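Local coordinates for protein nigritoxine (Vibrio nigripulchritudo, PDB 5M41) that acts as a bacterial toxin against crustaceans and insects and has a fold described as new, at residues A36-Y41 against L177-V182; G82-F87 against E183-H188; E602-L607 against K636-D641. All blocks are in the same frame, centred on the assembly; numbering follows the deposited sequence.

Contact 1: A36-Y41 against L177-V182; sequences AQQNLY and LSKILV
Leu181 presses its CB onto one face of the Tyr41 ring, sitting almost above the centre: the carbon is 4.0 Å from the ring centroid and 11° off the normal, a well-centred CH-pi contact. Beside it, CG2 of Val182 comes obliquely to the same ring, 3.7 Å from CD2 of Tyr41. With CG1 anti to its backbone N (chi1 165°), Val182 turns CG2 into the neighbouring helix, where the methyl meets Gln38 N at 3.5 Å and the carbonyl O of Gln37. Its other methyl, CG1, lies 3.6 Å from OE1 of Gln37, whose NE2 bonds to the backbone O of Tyr29.

Gln38 and Lys179 run side by side in the same direction. The amide NE2 of Gln38 rests 3.7 Å from CG of Lys179, touching the aliphatic part of the lysine, while its ammonium goes on to a salt bridge with Glu183. Where the backbones come nearest, Ser178 brings CB within 3.4 Å of Gln38 O. One water donates to both Tyr41 OH and Leu181 O, joining the far end of the ring to the other helix; the hydroxyl also bonds Asn85.

Helices 34-54 and 177-191 pack here with local axes 8.3 Å apart and steeply crossed at 111°, a close, largely buried helix-helix crossing with the small Ser178 at the nearest approach of the two backbones.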
loop_
_atom_site.group_PDB
_atom_site.type_symbol
_atom_site.label_atom_id
_atom_site.label_comp_id
_atom_site.label_asym_id
_atom_site.label_seq_id
_atom_site.Cartn_x
_atom_site.Cartn_y
_atom_site.Cartn_z
ATOM N N ALA A 36 -29.447 -4.972 16.103
ATOM C CA ALA A 36 -28.320 -5.863 15.762
ATOM C C ALA A 36 -27.875 -6.732 16.955
ATOM O O ALA A 36 -27.526 -7.892 16.771
ATOM C CB ALA A 36 -27.141 -5.061 15.233
ATOM N N GLN A 37 -27.855 -6.163 18.162
ATOM C CA GLN A 37 -27.566 -6.961 19.381
ATOM C C GLN A 37 -28.621 -8.059 19.635
ATOM O O GLN A 37 -28.260 -9.173 19.990
ATOM C CB GLN A 37 -27.415 -6.076 20.644
ATOM C CG GLN A 37 -26.305 -5.008 20.543
ATOM C CD GLN A 37 -26.384 -3.963 21.653
ATOM O OE1 GLN A 37 -27.453 -3.711 22.202
ATOM N NE2 GLN A 37 -25.251 -3.342 21.979
ATOM N N GLN A 38 -29.910 -7.733 19.488
ATOM C CA GLN A 38 -30.988 -8.723 19.574
ATOM C C GLN A 38 -30.810 -9.824 18.526
ATOM O O GLN A 38 -30.973 -11.034 18.820
ATOM C CB GLN A 38 -32.367 -8.045 19.409
ATOM C CG GLN A 38 -32.657 -7.072 20.552
ATOM C CD GLN A 38 -33.917 -6.252 20.365
ATOM O OE1 GLN A 38 -34.656 -6.439 19.409
ATOM N NE2 GLN A 38 -34.154 -5.328 21.276
ATOM N N ASN A 39 -30.493 -9.403 17.305
ATOM C CA ASN A 39 -30.259 -10.341 16.214
ATOM C C ASN A 39 -29.088 -11.269 16.562
ATOM O O ASN A 39 -29.135 -12.466 16.301
ATOM C CB ASN A 39 -29.896 -9.596 14.931
ATOM C CG ASN A 39 -31.092 -8.952 14.243
ATOM O OD1 ASN A 39 -30.916 -8.197 13.291
ATOM N ND2 ASN A 39 -32.273 -9.199 14.728
ATOM N N LEU A 40 -28.016 -10.693 17.100
ATOM C CA LEU A 40 -26.879 -11.507 17.552
ATOM C C LEU A 40 -27.362 -12.587 18.545
ATOM O O LEU A 40 -27.020 -13.788 18.409
ATOM C CB LEU A 40 -25.826 -10.599 18.201
ATOM C CG LEU A 40 -24.461 -11.086 18.661
ATOM C CD1 LEU A 40 -23.538 -9.872 18.910
ATOM C CD2 LEU A 40 -24.588 -11.868 19.968
ATOM N N TYR A 41 -28.103 -12.166 19.571
ATOM C CA TYR A 41 -28.584 -13.155 20.549
ATOM C C TYR A 41 -29.536 -14.160 19.900
ATOM O O TYR A 41 -29.477 -15.366 20.182
ATOM C CB TYR A 41 -29.245 -12.470 21.737
ATOM C CG TYR A 41 -28.281 -12.337 22.921
ATOM C CD1 TYR A 41 -27.884 -13.463 23.642
ATOM C CD2 TYR A 41 -27.745 -11.099 23.290
ATOM C CE1 TYR A 41 -26.997 -13.359 24.712
ATOM C CE2 TYR A 41 -26.866 -10.992 24.367
ATOM C CZ TYR A 41 -26.499 -12.128 25.074
ATOM O OH TYR A 41 -25.640 -12.035 26.168
ATOM N N LEU A 177 -37.517 -13.088 23.798
ATOM C CA LEU A 177 -36.349 -13.543 24.546
ATOM C C LEU A 177 -35.074 -12.767 24.205
ATOM O O LEU A 177 -34.343 -12.354 25.107
ATOM C CB LEU A 177 -36.145 -15.051 24.374
ATOM C CG LEU A 177 -34.946 -15.728 25.052
ATOM C CD1 LEU A 177 -34.930 -15.513 26.583
ATOM C CD2 LEU A 177 -34.884 -17.208 24.693
ATOM N N SER A 178 -34.786 -12.584 22.917
ATOM C CA SER A 178 -33.500 -11.992 22.575
ATOM C C SER A 178 -33.410 -10.559 23.092
ATOM O O SER A 178 -32.356 -10.122 23.496
ATOM C CB SER A 178 -33.205 -12.122 21.072
ATOM O OG SER A 178 -34.095 -11.314 20.310
ATOM N N LYS A 179 -34.542 -9.860 23.164
ATOM C CA LYS A 179 -34.575 -8.500 23.691
ATOM C C LYS A 179 -34.211 -8.532 25.183
ATOM O O LYS A 179 -33.400 -7.734 25.644
ATOM C CB LYS A 179 -35.982 -7.909 23.508
ATOM C CG LYS A 179 -36.203 -6.511 24.093
ATOM C CD LYS A 179 -37.355 -5.807 23.351
ATOM C CE LYS A 179 -37.332 -4.285 23.481
ATOM N NZ LYS A 179 -37.430 -3.840 24.897
ATOM N N ILE A 180 -34.833 -9.446 25.926
ATOM C CA ILE A 180 -34.615 -9.535 27.373
ATOM C C ILE A 180 -33.155 -9.872 27.648
ATOM O O ILE A 180 -32.580 -9.354 28.597
ATOM C CB ILE A 180 -35.556 -10.564 28.088
ATOM C CG1 ILE A 180 -37.062 -10.262 27.886
ATOM C CG2 ILE A 180 -35.269 -10.659 29.606
ATOM C CD1 ILE A 180 -37.455 -8.825 28.097
ATOM N N LEU A 181 -32.569 -10.764 26.849
ATOM C CA LEU A 181 -31.141 -11.129 27.024
ATOM C C LEU A 181 -30.200 -9.957 26.801
ATOM O O LEU A 181 -29.223 -9.783 27.540
ATOM C CB LEU A 181 -30.752 -12.291 26.099
ATOM C CG LEU A 181 -31.310 -13.665 26.502
ATOM C CD1 LEU A 181 -31.362 -14.586 25.288
ATOM C CD2 LEU A 181 -30.486 -14.312 27.608
ATOM N N VAL A 182 -30.481 -9.171 25.775
ATOM C CA VAL A 182 -29.719 -7.927 25.518
ATOM C C VAL A 182 -29.842 -6.994 26.712
ATOM O O VAL A 182 -28.827 -6.459 27.194
ATOM C CB VAL A 182 -30.204 -7.224 24.232
ATOM C CG1 VAL A 182 -29.700 -5.767 24.141
ATOM C CG2 VAL A 182 -29.750 -8.036 23.015
HETATM O O HOH W 1 -27.727 -11.979 28.270
#

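Contact 2: G82-F87 against E183-H188; sequences GATNMF and ERLDYH
The guanidinium of Arg184 lies with one face against the backbone of Gly82 and Ala83: Ala83 N sits over its centre, 3.6 Å above the plane, and Gly82 C is offset toward the rim. Thr84 occupies its edge. The imidazole of His188 also meets Thr84 edge-on, with OG1 in the ring plane. This is a beta-hairpin turn docked on a helix. The type II turn from Ala83 to Met86 lies in the connection between strands 77-80 and 86-90, neighbours in a five-stranded antiparallel sheet, and helix 177-191 presents Arg184, Leu185 and, one turn on from the arginine, His188.

Arg184 gets to the turn with CG beside Thr84 CA, and the bend at chi2 (64°) then turns CD and the guanidinium along the 82-84 backbone. Its NE donates to Thr84 OG1 at 2.9 Å with an N-H...O angle of 162°, the acceptor only 10° out of the guanidinium plane. That bond, the backbone against the face and a salt bridge from NH2 to Glu135 together fix the rotation of the group. The positive charge is thus held in a largely buried place with a carboxylate beside it.

The methyl of Thr84 turns to the apolar side, where CG2 packs 3.9 Å from CD1 of Leu185; that leucine continues into Leu199, Leu202 and Leu203 of helix 195-203. The hydroxyl of Thr84 is held by two residues one helical turn apart, since besides the arginine it shares a short hydrogen bond with His188, OG1 to ND1 2.6 Å.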
loop_
_atom_site.group_PDB
_atom_site.type_symbol
_atom_site.label_atom_id
_atom_site.label_comp_id
_atom_site.label_asym_id
_atom_site.label_seq_id
_atom_site.Cartn_x
_atom_site.Cartn_y
_atom_site.Cartn_z
ATOM N N GLY A 82 -32.876 -13.633 36.461
ATOM C CA GLY A 82 -31.810 -12.657 36.733
ATOM C C GLY A 82 -30.441 -13.277 36.505
ATOM O O GLY A 82 -29.638 -13.345 37.422
ATOM N N ALA A 83 -30.163 -13.717 35.275
ATOM C CA ALA A 83 -28.911 -14.398 34.972
ATOM C C ALA A 83 -28.550 -14.121 33.522
ATOM O O ALA A 83 -29.371 -14.324 32.646
ATOM C CB ALA A 83 -29.054 -15.913 35.210
ATOM N N THR A 84 -27.326 -13.677 33.262
ATOM C CA THR A 84 -26.934 -13.318 31.899
ATOM C C THR A 84 -26.809 -14.585 31.038
ATOM O O THR A 84 -26.379 -15.621 31.530
ATOM C CB THR A 84 -25.629 -12.530 31.951
ATOM O OG1 THR A 84 -25.792 -11.425 32.853
ATOM C CG2 THR A 84 -25.210 -12.038 30.562
ATOM N N ASN A 85 -27.243 -14.526 29.783
ATOM C CA ASN A 85 -27.070 -15.652 28.833
ATOM C C ASN A 85 -27.920 -16.892 29.118
ATOM O O ASN A 85 -27.690 -17.955 28.523
ATOM C CB ASN A 85 -25.602 -16.084 28.769
ATOM C CG ASN A 85 -24.686 -14.976 28.240
ATOM O OD1 ASN A 85 -25.020 -14.297 27.260
ATOM N ND2 ASN A 85 -23.525 -14.799 28.878
ATOM N N MET A 86 -28.851 -16.786 30.056
ATOM C CA MET A 86 -29.577 -17.972 30.540
ATOM C C MET A 86 -31.066 -17.796 30.541
ATOM O O MET A 86 -31.587 -16.685 30.755
ATOM C CB MET A 86 -29.116 -18.331 31.960
ATOM C CG MET A 86 -27.638 -18.697 32.053
ATOM S SD MET A 86 -27.073 -18.919 33.756
ATOM C CE MET A 86 -28.199 -20.227 34.257
ATOM N N PHE A 87 -31.759 -18.901 30.280
ATOM C CA PHE A 87 -33.214 -18.949 30.307
ATOM C C PHE A 87 -33.620 -20.421 30.409
ATOM O O PHE A 87 -32.775 -21.292 30.289
ATOM C CB PHE A 87 -33.840 -18.291 29.047
ATOM C CG PHE A 87 -33.359 -18.882 27.741
ATOM C CD1 PHE A 87 -34.047 -19.944 27.133
ATOM C CD2 PHE A 87 -32.213 -18.379 27.110
ATOM C CE1 PHE A 87 -33.609 -20.495 25.929
ATOM C CE2 PHE A 87 -31.779 -18.933 25.894
ATOM C CZ PHE A 87 -32.480 -19.972 25.302
ATOM N N GLU A 183 -31.068 -6.825 27.218
ATOM C CA GLU A 183 -31.260 -5.891 28.339
ATOM C C GLU A 183 -30.595 -6.447 29.598
ATOM O O GLU A 183 -30.084 -5.691 30.393
ATOM C CB GLU A 183 -32.763 -5.588 28.570
ATOM C CG GLU A 183 -33.341 -4.673 27.484
ATOM C CD GLU A 183 -34.857 -4.793 27.285
ATOM O OE1 GLU A 183 -35.472 -5.834 27.606
ATOM O OE2 GLU A 183 -35.442 -3.845 26.733
ATOM N N ARG A 184 -30.612 -7.767 29.776
ATOM C CA ARG A 184 -29.913 -8.379 30.921
ATOM C C ARG A 184 -28.396 -8.155 30.877
ATOM O O ARG A 184 -27.787 -7.810 31.879
ATOM C CB ARG A 184 -30.277 -9.884 31.048
ATOM C CG ARG A 184 -29.366 -10.677 31.982
ATOM C CD ARG A 184 -29.442 -10.223 33.437
ATOM N NE ARG A 184 -28.274 -10.710 34.148
ATOM C CZ ARG A 184 -28.112 -10.686 35.462
ATOM N NH1 ARG A 184 -29.043 -10.165 36.257
ATOM N NH2 ARG A 184 -26.984 -11.163 35.974
ATOM N N LEU A 185 -27.784 -8.324 29.708
ATOM C CA LEU A 185 -26.350 -8.105 29.570
ATOM C C LEU A 185 -26.013 -6.624 29.849
ATOM O O LEU A 185 -25.053 -6.311 30.556
ATOM C CB LEU A 185 -25.877 -8.569 28.174
ATOM C CG LEU A 185 -24.418 -8.302 27.791
ATOM C CD1 LEU A 185 -23.507 -8.976 28.832
ATOM C CD2 LEU A 185 -24.079 -8.758 26.365
ATOM N N ASP A 186 -26.801 -5.701 29.304
ATOM C CA ASP A 186 -26.576 -4.275 29.584
ATOM C C ASP A 186 -26.615 -4.001 31.102
ATOM O O ASP A 186 -25.763 -3.315 31.639
ATOM C CB ASP A 186 -27.633 -3.396 28.906
ATOM C CG ASP A 186 -27.424 -3.255 27.404
ATOM O OD1 ASP A 186 -26.312 -3.508 26.886
ATOM O OD2 ASP A 186 -28.407 -2.899 26.730
ATOM N N TYR A 187 -27.617 -4.536 31.784
ATOM C CA TYR A 187 -27.706 -4.390 33.224
ATOM C C TYR A 187 -26.509 -4.988 33.940
ATOM O O TYR A 187 -25.969 -4.397 34.863
ATOM C CB TYR A 187 -28.988 -5.053 33.739
ATOM C CG TYR A 187 -29.067 -5.173 35.248
ATOM C CD1 TYR A 187 -29.297 -4.053 36.049
ATOM C CD2 TYR A 187 -28.960 -6.423 35.871
ATOM C CE1 TYR A 187 -29.389 -4.170 37.442
ATOM C CE2 TYR A 187 -29.061 -6.558 37.263
ATOM C CZ TYR A 187 -29.287 -5.425 38.041
ATOM O OH TYR A 187 -29.381 -5.567 39.418
ATOM N N HIS A 188 -26.113 -6.186 33.544
ATOM C CA HIS A 188 -24.965 -6.853 34.177
ATOM C C HIS A 188 -23.728 -6.000 34.069
ATOM O O HIS A 188 -23.029 -5.721 35.066
ATOM C CB HIS A 188 -24.761 -8.221 33.532
ATOM C CG HIS A 188 -23.751 -9.092 34.230
ATOM N ND1 HIS A 188 -23.846 -10.439 34.238
ATOM C CD2 HIS A 188 -22.588 -8.774 34.939
ATOM C CE1 HIS A 188 -22.809 -10.965 34.940
ATOM N NE2 HIS A 188 -22.037 -9.950 35.364
#

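Contact 3: E602-L607 against K636-D641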
loop_
_atom_site.group_PDB
_atom_site.type_symbol
_atom_site.label_atom_id
_atom_site.label_comp_id
_atom_site.label_asym_id
_atom_site.label_seq_id
_atom_site.Cartn_x
_atom_site.Cartn_y
_atom_site.Cartn_z
ATOM N N GLU A 602 15.726 15.509 -27.596
ATOM C CA GLU A 602 15.760 14.251 -28.314
ATOM C C GLU A 602 14.341 13.834 -28.764
ATOM O O GLU A 602 13.645 13.078 -28.078
ATOM C CB GLU A 602 16.420 13.195 -27.428
ATOM C CG GLU A 602 17.886 13.485 -27.128
ATOM C CD GLU A 602 18.337 12.950 -25.769
ATOM O OE1 GLU A 602 17.787 11.936 -25.300
ATOM O OE2 GLU A 602 19.252 13.543 -25.160
ATOM N N SER A 603 13.957 14.325 -29.937
ATOM C CA SER A 603 12.569 14.315 -30.397
ATOM C C SER A 603 11.898 12.959 -30.320
ATOM O O SER A 603 10.888 12.811 -29.637
ATOM C CB SER A 603 12.502 14.835 -31.830
ATOM O OG SER A 603 12.978 16.161 -31.873
ATOM N N ASN A 604 12.467 11.973 -31.006
ATOM C CA ASN A 604 11.829 10.672 -31.129
ATOM C C ASN A 604 11.903 9.872 -29.840
ATOM O O ASN A 604 10.973 9.110 -29.532
ATOM C CB ASN A 604 12.377 9.879 -32.331
ATOM C CG ASN A 604 11.910 10.452 -33.671
ATOM O OD1 ASN A 604 10.761 10.860 -33.826
ATOM N ND2 ASN A 604 12.806 10.480 -34.644
ATOM N N ALA A 605 12.978 10.063 -29.073
ATOM C CA ALA A 605 13.105 9.341 -27.803
ATOM C C ALA A 605 11.983 9.852 -26.900
ATOM O O ALA A 605 11.265 9.051 -26.299
ATOM C CB ALA A 605 14.470 9.556 -27.156
ATOM N N PHE A 606 11.846 11.183 -26.852
ATOM C CA PHE A 606 10.828 11.847 -26.045
ATOM C C PHE A 606 9.442 11.436 -26.542
ATOM O O PHE A 606 8.602 11.011 -25.755
ATOM C CB PHE A 606 10.999 13.382 -26.090
ATOM C CG PHE A 606 10.009 14.142 -25.215
ATOM C CD1 PHE A 606 10.168 14.194 -23.815
ATOM C CD2 PHE A 606 8.920 14.807 -25.782
ATOM C CE1 PHE A 606 9.267 14.895 -23.012
ATOM C CE2 PHE A 606 8.020 15.510 -24.980
ATOM C CZ PHE A 606 8.190 15.560 -23.601
ATOM N N LEU A 607 9.236 11.526 -27.859
ATOM C CA LEU A 607 7.950 11.158 -28.472
ATOM C C LEU A 607 7.548 9.730 -28.088
ATOM O O LEU A 607 6.410 9.498 -27.649
ATOM C CB LEU A 607 7.968 11.322 -30.013
ATOM C CG LEU A 607 6.729 10.854 -30.795
ATOM C CD1 LEU A 607 5.455 11.556 -30.306
ATOM C CD2 LEU A 607 6.901 11.004 -32.312
ATOM N N LYS A 636 20.105 5.573 -31.038
ATOM C CA LYS A 636 20.147 6.775 -31.871
ATOM C C LYS A 636 18.742 7.306 -32.194
ATOM O O LYS A 636 17.750 6.570 -32.116
ATOM C CB LYS A 636 20.912 6.506 -33.179
ATOM C CG LYS A 636 22.405 6.182 -33.038
ATOM C CD LYS A 636 22.839 5.355 -34.255
ATOM C CE LYS A 636 24.150 5.820 -34.870
ATOM N NZ LYS A 636 25.320 5.556 -33.985
ATOM N N LYS A 637 18.678 8.578 -32.584
ATOM C CA LYS A 637 17.405 9.307 -32.754
ATOM C C LYS A 637 16.391 8.624 -33.684
ATOM O O LYS A 637 15.192 8.614 -33.407
ATOM C CB LYS A 637 17.662 10.752 -33.190
ATOM C CG LYS A 637 18.484 10.866 -34.469
ATOM C CD LYS A 637 18.882 12.296 -34.804
ATOM C CE LYS A 637 19.679 12.336 -36.113
ATOM N NZ LYS A 637 20.108 13.725 -36.395
ATOM N N ASN A 638 16.865 8.019 -34.764
ATOM C CA ASN A 638 15.942 7.394 -35.706
ATOM C C ASN A 638 15.755 5.890 -35.490
ATOM O O ASN A 638 15.190 5.203 -36.330
ATOM C CB ASN A 638 16.326 7.752 -37.140
ATOM C CG ASN A 638 16.341 9.264 -37.371
ATOM O OD1 ASN A 638 15.510 10.003 -36.819
ATOM N ND2 ASN A 638 17.288 9.732 -38.183
ATOM N N ASP A 639 16.183 5.396 -34.333
ATOM C CA ASP A 639 16.093 3.963 -34.021
ATOM C C ASP A 639 15.117 3.619 -32.889
ATOM O O ASP A 639 15.155 2.498 -32.361
ATOM C CB ASP A 639 17.477 3.396 -33.686
ATOM C CG ASP A 639 18.413 3.315 -34.905
ATOM O OD1 ASP A 639 17.945 3.232 -36.059
ATOM O OD2 ASP A 639 19.634 3.322 -34.693
ATOM N N PHE A 640 14.253 4.562 -32.515
ATOM C CA PHE A 640 13.173 4.291 -31.544
ATOM C C PHE A 640 11.926 3.777 -32.266
ATOM O O PHE A 640 11.815 3.936 -33.478
ATOM C CB PHE A 640 12.838 5.550 -30.735
ATOM C CG PHE A 640 13.948 5.987 -29.824
ATOM C CD1 PHE A 640 14.046 5.480 -28.533
ATOM C CD2 PHE A 640 14.895 6.906 -30.258
ATOM C CE1 PHE A 640 15.073 5.878 -27.692
ATOM C CE2 PHE A 640 15.930 7.319 -29.418
ATOM C CZ PHE A 640 16.026 6.795 -28.136
ATOM N N ASP A 641 10.991 3.174 -31.531
ATOM C CA ASP A 641 9.748 2.654 -32.128
ATOM C C ASP A 641 9.039 3.717 -32.968
ATOM O O ASP A 641 8.478 3.422 -34.025
ATOM C CB ASP A 641 8.801 2.134 -31.046
ATOM C CG ASP A 641 7.484 1.598 -31.619
ATOM O OD1 ASP A 641 7.488 0.481 -32.186
ATOM O OD2 ASP A 641 6.442 2.285 -31.489
#
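The first turn of helix 603-614, with Glu602 at its N-cap position, faces an irregular segment, 636-641, whose backbone approaches most closely where the CA atoms of Asn604 and Lys637 are 6.0 Å apart. Ala605 and Phe640 make the apolar half of the contact. The methyl of Ala605 lies over one face of the phenyl ring, displaced toward the rim; CB is 3.7 Å from the centroid, a CH-pi contact, and its nearest ring atom is CZ at 3.3 Å. Phe640 holds CG anti to its own carbonyl carbon (chi1 -67°), which carries the ring over to Ala605, whose CA also stays within about 4 Å of all six ring carbons.

Asn604 supplies the polar half. Its ND2 donates to Lys637 O over 3.3 Å with an N-H...O angle of 150°, a rather long bond. The oxygen lies near the amide plane of Asn604, but the nitrogen stands 50° out of the carbonyl plane of Lys637. The same ND2 bonds the backbone O of Ile645, so this one amide nitrogen ties together two points of the chain between helix 625-632 and strand 649-652.

Phe640 and Ala605 both touch Lys632 of helix 625-632 as well, whereas Phe606 and Leu607, the next residues of helix 603-614, pack on helix 719-731. Helix 603-614 follows directly on strand 594-601, which pairs with 649-652 in a six-stranded antiparallel sheet.

Overall arrangement
Contacts 1 and 2 use consecutive parts of helix 177-191, which packs against helix 34-54 first and the hairpin turn of 82-87 next; their centres are about 10 Å apart. They touch directly: Leu181 CD2 packs 3.8 Å from Met86 N, and Leu177 CD2 lies 3.7 Å from Phe87 CZ. The same helix leads to the magnesium site of Val189, Glu192 and Asp195; the side chain of His188 in contact 2 is about 8 Å from the ion, that of Gln37 in contact 1 about 14 Å. Contact 3 lies across the chain's centre, about 71 Å and about 78 Å from contacts 1 and 2, centre to centre, and touches neither.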